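Local structure of GH26C (Muricauda sp. MAR_2010_75, 6Q78) at residues A[157-162]-A[371-376]; A[280-285]-A[325-330]; A[355-360]-A[397-402]. The protein probably hydrolyses internal beta-1,4-mannosidic linkages in mannans, acting as an endo-mannanase of glycoside hydrolase family 26. All blocks are in the same frame, centred on the assembly; numbering follows the deposited sequence.

The three contacts belong to one (beta/alpha)8 barrel, and their centres lie 23 Å from one another. Contact 1 sits closest to the centre of the molecule, about 9 Å from it (centre to centre), where residues after strands 153-157 and 369-372 meet across the C-terminal mouth of the barrel. Contact 2 falls between the two segments of contact 1 in sequence and joins the end of helix 278-281 and the turn after it to the end of helix 306-327; its nearest atoms are about 11 Å from either other contact. Contact 3 alternates with contact 1 along the chain, and these two touch where Phe372 CZ packs 3.6 Å from Leu356 CD2. Contacts 2 and 3 lie farther out, among helices, turns and strand ends.

Contact 1 (A[157-162]-A[371-376]); sequences CWHFRE and MFWYNY
Cys157 and Trp373 mark the closest backbone approach, yet their CA atoms are 11.4 Å apart, so side chains alone bridge the two segments. Segment 157-162 starts with the last residue of strand 153-157 and continues as loop, with an inverse gamma turn centred on His159. Segment 371-376 ends strand 369-372 and then also loses regular structure. The buried surface is small, 86 Å², and is carried almost entirely by Cys157, His159 and Trp373.

Trp373 spans most of the distance. With CG anti to the backbone N (chi1 -157°), the indole extends from its strand end and presents its outer corner, CH2, to both partners. Cys157 SG stands 4.0 Å from Trp373 CH2, and the line from SG to the centroid of the six-membered ring is 90° off the normal, so this sulfur-aromatic contact is made at the ring edge. His159 CE1 approaches Trp373 CH2 at 3.8 Å. The two rings meet at their peripheries, neither lying over the other's face, with centroids 6.0 Å apart and planes at 60°, which rules out a stack. CE1 makes the contact, while both imidazole nitrogens are engaged: ND1 hydrogen-bonds to Asp116, which probably sets the ring's rotation, and in the crystal NE2 bonds to a TRS molecule. Within its own segment, Trp373 NE1 lies 3.4 Å above the plane of the Tyr374 ring, over its centre.

The TRS, probably from the crystallisation liquor, is consistent with a pocket at the C-terminal end of the barrel strands, where TIM-barrel glycosidases carry their active site. Around the contact, Cys157 is backbone-bonded to Ser115 and Phe117 beside strand 112-116, Trp373 packs on Gln86 of strand 81-86 and on Tyr299, and Met371 pairs with Thr336 of strand 330-336.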
loop_
_atom_site.group_PDB
_atom_site.type_symbol
_atom_site.label_atom_id
_atom_site.label_comp_id
_atom_site.label_asym_id
_atom_site.label_seq_id
_atom_site.Cartn_x
_atom_site.Cartn_y
_atom_site.Cartn_z
ATOM N N CYS A 157 -3.421 2.036 -3.426
ATOM C CA CYS A 157 -3.783 3.235 -2.681
ATOM C C CYS A 157 -4.779 4.011 -3.542
ATOM O O CYS A 157 -5.191 3.552 -4.617
ATOM C CB CYS A 157 -2.541 4.052 -2.296
ATOM S SG CYS A 157 -1.620 4.698 -3.737
ATOM N N TRP A 158 -5.218 5.181 -3.058
ATOM C CA TRP A 158 -6.245 5.949 -3.764
ATOM C C TRP A 158 -5.998 7.434 -3.538
ATOM O O TRP A 158 -6.430 7.999 -2.517
ATOM C CB TRP A 158 -7.611 5.537 -3.251
ATOM C CG TRP A 158 -8.744 6.149 -4.022
ATOM C CD1 TRP A 158 -8.683 6.757 -5.261
ATOM C CD2 TRP A 158 -10.125 6.146 -3.652
ATOM N NE1 TRP A 158 -9.953 7.164 -5.664
ATOM C CE2 TRP A 158 -10.851 6.787 -4.691
ATOM C CE3 TRP A 158 -10.813 5.692 -2.533
ATOM C CZ2 TRP A 158 -12.228 6.937 -4.642
ATOM C CZ3 TRP A 158 -12.195 5.878 -2.476
ATOM C CH2 TRP A 158 -12.876 6.487 -3.518
ATOM N N HIS A 159 -5.338 8.081 -4.513
ATOM C CA HIS A 159 -5.216 9.535 -4.475
ATOM C C HIS A 159 -6.504 10.094 -5.070
ATOM O O HIS A 159 -6.621 10.392 -6.272
ATOM C CB HIS A 159 -3.958 10.008 -5.189
ATOM C CG HIS A 159 -2.705 9.770 -4.405
ATOM N ND1 HIS A 159 -2.034 8.563 -4.432
ATOM C CD2 HIS A 159 -1.984 10.589 -3.593
ATOM C CE1 HIS A 159 -0.968 8.641 -3.646
ATOM N NE2 HIS A 159 -0.925 9.851 -3.110
ATOM N N PHE A 160 -7.509 10.187 -4.188
ATOM C CA PHE A 160 -8.897 10.512 -4.535
ATOM C C PHE A 160 -9.063 12.026 -4.590
ATOM O O PHE A 160 -8.926 12.713 -3.581
ATOM C CB PHE A 160 -9.759 9.848 -3.455
ATOM C CG PHE A 160 -11.270 10.080 -3.566
ATOM C CD1 PHE A 160 -11.875 10.382 -4.769
ATOM C CD2 PHE A 160 -12.064 9.922 -2.438
ATOM C CE1 PHE A 160 -13.269 10.558 -4.830
ATOM C CE2 PHE A 160 -13.428 10.139 -2.489
ATOM C CZ PHE A 160 -14.030 10.464 -3.680
ATOM N N ARG A 161 -9.286 12.552 -5.787
ATOM C CA ARG A 161 -9.478 13.993 -5.923
ATOM C C ARG A 161 -10.755 14.404 -5.204
ATOM O O ARG A 161 -11.772 13.709 -5.248
ATOM C CB ARG A 161 -9.493 14.400 -7.405
ATOM C CG ARG A 161 -8.136 14.153 -8.052
ATOM C CD ARG A 161 -8.142 14.388 -9.553
ATOM N NE ARG A 161 -6.996 13.714 -10.145
ATOM C CZ ARG A 161 -5.777 14.218 -10.244
ATOM N NH1 ARG A 161 -5.510 15.436 -9.797
ATOM N NH2 ARG A 161 -4.803 13.461 -10.780
ATOM N N GLU A 162 -10.704 15.558 -4.554
ATOM C CA GLU A 162 -11.775 15.960 -3.670
ATOM C C GLU A 162 -13.068 16.140 -4.464
ATOM O O GLU A 162 -13.038 16.478 -5.654
ATOM C CB GLU A 162 -11.388 17.244 -2.922
ATOM C CG GLU A 162 -11.306 18.536 -3.792
ATOM C CD GLU A 162 -12.666 19.092 -4.131
ATOM O OE1 GLU A 162 -12.816 19.729 -5.227
ATOM O OE2 GLU A 162 -13.582 18.916 -3.297
ATOM N N MET A 371 7.108 -1.421 0.693
ATOM C CA MET A 371 7.027 -0.943 -0.687
ATOM C C MET A 371 7.690 0.417 -0.845
ATOM O O MET A 371 7.423 1.344 -0.074
ATOM C CB MET A 371 5.562 -0.845 -1.129
ATOM C CG MET A 371 5.376 -0.633 -2.662
ATOM S SD MET A 371 3.701 -0.104 -3.052
ATOM C CE MET A 371 3.705 1.611 -2.485
ATOM N N PHE A 372 8.528 0.526 -1.870
ATOM C CA PHE A 372 9.109 1.788 -2.286
ATOM C C PHE A 372 8.128 2.551 -3.170
ATOM O O PHE A 372 7.316 1.954 -3.900
ATOM C CB PHE A 372 10.359 1.478 -3.115
ATOM C CG PHE A 372 11.485 0.897 -2.297
ATOM C CD1 PHE A 372 12.225 1.711 -1.456
ATOM C CD2 PHE A 372 11.805 -0.465 -2.360
ATOM C CE1 PHE A 372 13.264 1.188 -0.678
ATOM C CE2 PHE A 372 12.865 -0.970 -1.593
ATOM C CZ PHE A 372 13.584 -0.143 -0.757
ATOM N N TRP A 373 8.199 3.886 -3.104
ATOM C CA TRP A 373 7.461 4.680 -4.073
ATOM C C TRP A 373 8.087 4.519 -5.461
ATOM O O TRP A 373 9.104 3.847 -5.630
ATOM C CB TRP A 373 7.337 6.142 -3.614
ATOM C CG TRP A 373 6.180 6.842 -4.240
ATOM C CD1 TRP A 373 6.231 7.964 -5.023
ATOM C CD2 TRP A 373 4.784 6.476 -4.156
ATOM N NE1 TRP A 373 4.970 8.310 -5.447
ATOM C CE2 TRP A 373 4.062 7.424 -4.927
ATOM C CE3 TRP A 373 4.084 5.454 -3.497
ATOM C CZ2 TRP A 373 2.669 7.371 -5.075
ATOM C CZ3 TRP A 373 2.693 5.400 -3.649
ATOM C CH2 TRP A 373 2.008 6.355 -4.438
ATOM N N TYR A 374 7.468 5.118 -6.473
ATOM C CA TYR A 374 7.937 4.903 -7.838
ATOM C C TYR A 374 9.239 5.657 -8.131
ATOM O O TYR A 374 9.577 6.672 -7.498
ATOM C CB TYR A 374 6.868 5.194 -8.899
ATOM C CG TYR A 374 6.107 6.499 -8.837
ATOM C CD1 TYR A 374 6.744 7.728 -8.981
ATOM C CD2 TYR A 374 4.723 6.489 -8.685
ATOM C CE1 TYR A 374 6.001 8.931 -8.975
ATOM C CE2 TYR A 374 3.992 7.667 -8.681
ATOM C CZ TYR A 374 4.628 8.857 -8.826
ATOM O OH TYR A 374 3.882 10.038 -8.812
ATOM N N ASN A 375 9.955 5.162 -9.136
ATOM C CA ASN A 375 11.014 5.932 -9.795
ATOM C C ASN A 375 10.401 6.710 -10.943
ATOM O O ASN A 375 9.493 6.215 -11.607
ATOM C CB ASN A 375 12.047 4.965 -10.388
ATOM C CG ASN A 375 12.900 4.253 -9.337
ATOM O OD1 ASN A 375 12.949 4.626 -8.164
ATOM N ND2 ASN A 375 13.599 3.199 -9.786
ATOM N N TYR A 376 10.884 7.931 -11.178
ATOM C CA TYR A 376 10.238 8.774 -12.178
ATOM C C TYR A 376 11.208 9.844 -12.657
ATOM O O TYR A 376 11.779 10.568 -11.840
ATOM C CB TYR A 376 9.012 9.454 -11.537
ATOM C CG TYR A 376 8.246 10.358 -12.476
ATOM C CD1 TYR A 376 7.393 9.834 -13.433
ATOM C CD2 TYR A 376 8.375 11.729 -12.398
ATOM C CE1 TYR A 376 6.688 10.667 -14.300
ATOM C CE2 TYR A 376 7.680 12.563 -13.252
ATOM C CZ TYR A 376 6.836 12.021 -14.192
ATOM O OH TYR A 376 6.142 12.865 -15.038
#

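Contact 2 (A[280-285]-A[325-330]); sequences EYLARY and EERVKI
The Arg327 guanidinium has the isobutyl end of Leu282 over one face, with Leu282 CD2 4.2 Å above its plane and displaced toward the rim. The two side chains come from opposite directions, and the shortest approach is Leu282 CD1 to Arg327 NH2, 3.7 Å. Arg327 covers this distance because its chain is extended from CG to NE, beginning with CG anti to the carbonyl carbon (chi1 -69°).

Tyr285 runs past the same arginine in the opposite direction. Its CE2 is 3.6 Å from Arg327 NH1, and the ring and guanidinium planes are 86° apart, so the flat groups are nearly perpendicular and do not stack. The polar ends converge on one acceptor: Asp288 OD1 forms a salt bridge with Arg327 NH1 and a hydrogen bond with Tyr285 OH. This shared carboxylate probably steadies both groups and would be expected to offset the arginine's charge. Farther along, Tyr285 OH touches Lys329 CE at 3.7 Å, a methylene contact, while Lys329 NZ is hydrogen-bonded to the backbone oxygens of Asp288 and Val291.

Two backbone features frame the contact. Leu282 and Tyr285, the ends of a type I beta turn, both point toward the arginine's segment, and Val328, with positive phi (55°), forms a Schellman motif at the end of helix 306-327. The chain can thereby turn from that helix into strand 330-336, a helix-to-strand connection of the kind repeated around a (beta/alpha)8 barrel.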
loop_
_atom_site.group_PDB
_atom_site.type_symbol
_atom_site.label_atom_id
_atom_site.label_comp_id
_atom_site.label_asym_id
_atom_site.label_seq_id
_atom_site.Cartn_x
_atom_site.Cartn_y
_atom_site.Cartn_z
ATOM N N GLU A 280 -1.371 6.516 20.173
ATOM C CA GLU A 280 -1.421 7.494 19.094
ATOM C C GLU A 280 -1.617 6.814 17.750
ATOM O O GLU A 280 -2.374 7.313 16.917
ATOM C CB GLU A 280 -0.216 8.430 19.097
ATOM C CG GLU A 280 -0.385 9.660 18.162
ATOM C CD GLU A 280 -1.639 10.556 18.434
ATOM O OE1 GLU A 280 -2.234 10.570 19.556
ATOM O OE2 GLU A 280 -2.022 11.291 17.496
ATOM N N TYR A 281 -0.991 5.650 17.541
ATOM C CA TYR A 281 -1.243 4.900 16.311
ATOM C C TYR A 281 -2.715 4.572 16.165
ATOM O O TYR A 281 -3.256 4.583 15.056
ATOM C CB TYR A 281 -0.428 3.606 16.300
ATOM C CG TYR A 281 -0.601 2.844 15.028
ATOM C CD1 TYR A 281 0.104 3.203 13.891
ATOM C CD2 TYR A 281 -1.475 1.761 14.955
ATOM C CE1 TYR A 281 -0.067 2.478 12.686
ATOM C CE2 TYR A 281 -1.655 1.047 13.782
ATOM C CZ TYR A 281 -0.957 1.413 12.656
ATOM O OH TYR A 281 -1.170 0.667 11.500
ATOM N N LEU A 282 -3.381 4.240 17.271
ATOM C CA LEU A 282 -4.770 3.780 17.268
ATOM C C LEU A 282 -5.795 4.918 17.349
ATOM O O LEU A 282 -7.012 4.642 17.352
ATOM C CB LEU A 282 -5.007 2.783 18.429
ATOM C CG LEU A 282 -4.281 1.433 18.324
ATOM C CD1 LEU A 282 -4.318 0.681 19.647
ATOM C CD2 LEU A 282 -4.917 0.572 17.247
ATOM N N ALA A 283 -5.339 6.173 17.405
ATOM C CA ALA A 283 -6.252 7.301 17.593
ATOM C C ALA A 283 -7.437 7.284 16.620
ATOM O O ALA A 283 -8.593 7.475 17.032
ATOM C CB ALA A 283 -5.491 8.629 17.539
ATOM N N ARG A 284 -7.169 7.096 15.320
ATOM C CA ARG A 284 -8.232 7.078 14.313
ATOM C C ARG A 284 -8.447 5.692 13.718
ATOM O O ARG A 284 -8.985 5.576 12.611
ATOM C CB ARG A 284 -7.953 8.113 13.214
ATOM C CG ARG A 284 -7.994 9.524 13.765
ATOM C CD ARG A 284 -7.680 10.655 12.747
ATOM N NE ARG A 284 -7.843 11.907 13.476
ATOM C CZ ARG A 284 -8.580 12.943 13.105
ATOM N NH1 ARG A 284 -9.192 12.943 11.930
ATOM N NH2 ARG A 284 -8.701 13.988 13.928
ATOM N N TYR A 285 -8.011 4.647 14.425
ATOM C CA TYR A 285 -8.185 3.277 13.953
ATOM C C TYR A 285 -9.654 2.882 14.031
ATOM O O TYR A 285 -10.317 3.117 15.064
ATOM C CB TYR A 285 -7.329 2.380 14.833
ATOM C CG TYR A 285 -7.382 0.894 14.557
ATOM C CD1 TYR A 285 -6.733 0.340 13.457
ATOM C CD2 TYR A 285 -8.059 0.045 15.424
ATOM C CE1 TYR A 285 -6.775 -1.044 13.229
ATOM C CE2 TYR A 285 -8.112 -1.324 15.211
ATOM C CZ TYR A 285 -7.472 -1.856 14.107
ATOM O OH TYR A 285 -7.494 -3.234 13.899
ATOM N N GLU A 325 0.714 -8.398 15.968
ATOM C CA GLU A 325 0.799 -9.677 16.672
ATOM C C GLU A 325 -0.369 -9.840 17.643
ATOM O O GLU A 325 -1.010 -10.894 17.690
ATOM C CB GLU A 325 2.137 -9.767 17.397
ATOM C CG GLU A 325 3.320 -10.028 16.490
ATOM C CD GLU A 325 4.481 -10.667 17.216
ATOM O OE1 GLU A 325 4.407 -11.877 17.525
ATOM O OE2 GLU A 325 5.461 -9.953 17.492
ATOM N N GLU A 326 -0.695 -8.795 18.388
ATOM C CA GLU A 326 -1.754 -8.910 19.390
ATOM C C GLU A 326 -3.135 -9.101 18.758
ATOM O O GLU A 326 -3.962 -9.860 19.293
ATOM C CB GLU A 326 -1.724 -7.685 20.302
ATOM C CG GLU A 326 -0.591 -7.764 21.311
ATOM C CD GLU A 326 -0.407 -6.482 22.072
ATOM O OE1 GLU A 326 0.633 -6.343 22.752
ATOM O OE2 GLU A 326 -1.306 -5.613 21.968
ATOM N N ARG A 327 -3.396 -8.449 17.617
ATOM C CA ARG A 327 -4.731 -8.408 17.024
ATOM C C ARG A 327 -4.871 -9.353 15.838
ATOM O O ARG A 327 -5.921 -9.369 15.189
ATOM C CB ARG A 327 -5.106 -6.978 16.648
ATOM C CG ARG A 327 -5.318 -6.108 17.909
ATOM C CD ARG A 327 -4.995 -4.678 17.660
ATOM N NE ARG A 327 -5.117 -3.902 18.895
ATOM C CZ ARG A 327 -6.137 -3.095 19.174
ATOM N NH1 ARG A 327 -7.138 -2.963 18.311
ATOM N NH2 ARG A 327 -6.156 -2.419 20.321
ATOM N N VAL A 328 -3.864 -10.187 15.585
ATOM C CA VAL A 328 -3.851 -11.123 14.459
ATOM C C VAL A 328 -4.070 -10.390 13.139
ATOM O O VAL A 328 -4.954 -10.742 12.354
ATOM C CB VAL A 328 -4.823 -12.309 14.657
ATOM C CG1 VAL A 328 -4.465 -13.429 13.723
ATOM C CG2 VAL A 328 -4.784 -12.783 16.114
ATOM N N LYS A 329 -3.269 -9.356 12.910
ATOM C CA LYS A 329 -3.221 -8.586 11.671
ATOM C C LYS A 329 -1.873 -8.824 11.000
ATOM O O LYS A 329 -0.974 -9.449 11.568
ATOM C CB LYS A 329 -3.386 -7.084 11.934
ATOM C CG LYS A 329 -4.652 -6.692 12.728
ATOM C CD LYS A 329 -5.882 -7.263 12.071
ATOM C CE LYS A 329 -7.142 -6.761 12.773
ATOM N NZ LYS A 329 -8.332 -7.501 12.267
ATOM N N ILE A 330 -1.734 -8.302 9.779
ATOM C CA ILE A 330 -0.446 -8.286 9.085
ATOM C C ILE A 330 0.126 -6.877 9.226
ATOM O O ILE A 330 -0.555 -5.889 8.892
ATOM C CB ILE A 330 -0.650 -8.605 7.596
ATOM C CG1 ILE A 330 -1.180 -10.043 7.442
ATOM C CG2 ILE A 330 0.656 -8.452 6.797
ATOM C CD1 ILE A 330 -2.030 -10.181 6.169
#

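Contact 3 (A[355-360]-A[397-402]); sequences NLFEAL and VSKPEV
Phe357 projects from helix 351-361 onto the turn at 397-402 and supplies 93 of the 160 Å² buried in this contact. The tight part is its ring. Lys399 CG lies over one face, 3.9 Å from the ring centroid and 21° off the normal, a CH-pi contact, and Lys399 CB adds an approach of 3.6 Å to Phe357 CE1. The bend of the lysine at chi2 (-72°) lays its aliphatic chain across the ring. At the edge, in the ring plane, Glu401 OE1 comes 3.4 Å from Phe357 CZ. The ring and carboxylate planes are 67° apart, and the oxygen probably benefits from the slightly positive ring hydrogens.

The looser side begins toward the far end of the lysine. Its CE is 4.1 Å from Phe357 CE2, and the ammonium passes beyond the ring. Lys399 NZ remains 6.1 Å from Glu358 OE2, so any attraction between these opposite charges acts at a distance, without a salt bridge. Lys399 and Glu401 are both partly exposed, whereas Phe357 is buried. Were Phe357 replaced by an alanine, a gap would be likely to open between helix and turn, with the lysine methylenes left without their aromatic face.

A type I beta turn from Lys399 to Val402, closed by Val402 N to Lys399 O at 3.0 Å, brings Lys399 and Glu401 to the same ring. The turn joins helix 390-397 to strand 402-403, with Glu401 backbone-bonded to Phe81 and Val402 packed on strand 81-86. From the other segment, Leu360 reaches Phe81 and Leu333 of strand 330-336, while Ala359 rests on Ala313 of helix 306-327, setting helix 351-361 against both the barrel sheet and its neighbouring helix.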
loop_
_atom_site.group_PDB
_atom_site.type_symbol
_atom_site.label_atom_id
_atom_site.label_comp_id
_atom_site.label_asym_id
_atom_site.label_seq_id
_atom_site.Cartn_x
_atom_site.Cartn_y
_atom_site.Cartn_z
ATOM N N ASN A 355 20.481 1.202 7.162
ATOM C CA ASN A 355 19.427 2.068 7.681
ATOM C C ASN A 355 18.071 1.394 7.515
ATOM O O ASN A 355 17.438 1.011 8.497
ATOM C CB ASN A 355 19.449 3.446 7.011
ATOM C CG ASN A 355 20.689 4.247 7.360
ATOM O OD1 ASN A 355 21.654 3.728 7.953
ATOM N ND2 ASN A 355 20.670 5.538 7.005
ATOM N N LEU A 356 17.600 1.241 6.284
ATOM C CA LEU A 356 16.292 0.639 6.066
ATOM C C LEU A 356 16.242 -0.787 6.600
ATOM O O LEU A 356 15.320 -1.144 7.344
ATOM C CB LEU A 356 15.946 0.674 4.576
ATOM C CG LEU A 356 14.629 -0.034 4.272
ATOM C CD1 LEU A 356 13.423 0.678 4.955
ATOM C CD2 LEU A 356 14.417 -0.040 2.771
ATOM N N PHE A 357 17.229 -1.622 6.242
ATOM C CA PHE A 357 17.164 -3.020 6.667
ATOM C C PHE A 357 17.128 -3.133 8.183
ATOM O O PHE A 357 16.377 -3.949 8.740
ATOM C CB PHE A 357 18.338 -3.816 6.111
ATOM C CG PHE A 357 18.300 -5.281 6.482
ATOM C CD1 PHE A 357 17.457 -6.153 5.796
ATOM C CD2 PHE A 357 19.067 -5.764 7.540
ATOM C CE1 PHE A 357 17.418 -7.524 6.151
ATOM C CE2 PHE A 357 19.023 -7.114 7.898
ATOM C CZ PHE A 357 18.205 -7.988 7.199
ATOM N N GLU A 358 17.933 -2.330 8.864
ATOM C CA GLU A 358 17.943 -2.355 10.323
ATOM C C GLU A 358 16.594 -1.945 10.897
ATOM O O GLU A 358 16.095 -2.570 11.838
ATOM C CB GLU A 358 19.066 -1.452 10.839
ATOM C CG GLU A 358 20.413 -2.039 10.550
ATOM C CD GLU A 358 20.621 -3.299 11.346
ATOM O OE1 GLU A 358 20.171 -3.316 12.510
ATOM O OE2 GLU A 358 21.197 -4.267 10.812
ATOM N N ALA A 359 15.980 -0.897 10.350
ATOM C CA ALA A 359 14.670 -0.513 10.860
ATOM C C ALA A 359 13.637 -1.607 10.641
ATOM O O ALA A 359 12.691 -1.734 11.427
ATOM C CB ALA A 359 14.222 0.795 10.198
ATOM N N LEU A 360 13.743 -2.360 9.529
ATOM C CA LEU A 360 12.773 -3.406 9.209
ATOM C C LEU A 360 12.960 -4.681 10.014
ATOM O O LEU A 360 12.059 -5.528 10.009
ATOM C CB LEU A 360 12.870 -3.776 7.723
ATOM C CG LEU A 360 12.502 -2.692 6.713
ATOM C CD1 LEU A 360 12.781 -3.105 5.264
ATOM C CD2 LEU A 360 11.031 -2.383 6.866
ATOM N N VAL A 397 19.018 -6.612 -0.937
ATOM C CA VAL A 397 18.090 -7.612 -1.482
ATOM C C VAL A 397 18.645 -9.026 -1.389
ATOM O O VAL A 397 17.899 -9.996 -1.567
ATOM C CB VAL A 397 17.538 -7.303 -2.897
ATOM C CG1 VAL A 397 16.844 -5.950 -2.916
ATOM C CG2 VAL A 397 18.645 -7.405 -3.964
ATOM N N SER A 398 19.937 -9.160 -1.135
ATOM C CA SER A 398 20.537 -10.466 -0.910
ATOM C C SER A 398 20.352 -10.974 0.514
ATOM O O SER A 398 20.668 -12.139 0.770
ATOM C CB SER A 398 22.019 -10.424 -1.271
ATOM O OG SER A 398 22.156 -9.971 -2.608
ATOM N N LYS A 399 19.848 -10.149 1.433
ATOM C CA LYS A 399 19.625 -10.612 2.794
ATOM C C LYS A 399 18.563 -11.708 2.783
ATOM O O LYS A 399 17.601 -11.638 2.003
ATOM C CB LYS A 399 19.153 -9.467 3.695
ATOM C CG LYS A 399 20.175 -8.340 3.959
ATOM C CD LYS A 399 21.307 -8.786 4.886
ATOM C CE LYS A 399 22.182 -7.604 5.310
ATOM N NZ LYS A 399 23.146 -7.985 6.415
ATOM N N PRO A 400 18.691 -12.726 3.634
ATOM C CA PRO A 400 17.716 -13.826 3.574
ATOM C C PRO A 400 16.288 -13.371 3.841
ATOM O O PRO A 400 15.354 -13.953 3.281
ATOM C CB PRO A 400 18.232 -14.833 4.616
ATOM C CG PRO A 400 19.199 -14.078 5.451
ATOM C CD PRO A 400 19.776 -12.990 4.596
ATOM N N GLU A 401 16.095 -12.331 4.662
ATOM C CA GLU A 401 14.751 -11.844 4.962
ATOM C C GLU A 401 14.032 -11.308 3.726
ATOM O O GLU A 401 12.799 -11.276 3.709
ATOM C CB GLU A 401 14.829 -10.730 6.009
ATOM C CG GLU A 401 15.215 -11.188 7.454
ATOM C CD GLU A 401 16.665 -11.668 7.622
ATOM O OE1 GLU A 401 17.532 -11.267 6.826
ATOM O OE2 GLU A 401 16.954 -12.462 8.571
ATOM N N VAL A 402 14.760 -10.818 2.726
ATOM C CA VAL A 402 14.120 -10.095 1.614
ATOM C C VAL A 402 13.570 -11.076 0.582
ATOM O O VAL A 402 14.294 -11.955 0.088
ATOM C CB VAL A 402 15.102 -9.108 0.955
ATOM C CG1 VAL A 402 14.565 -8.609 -0.381
ATOM C CG2 VAL A 402 15.412 -7.937 1.879
#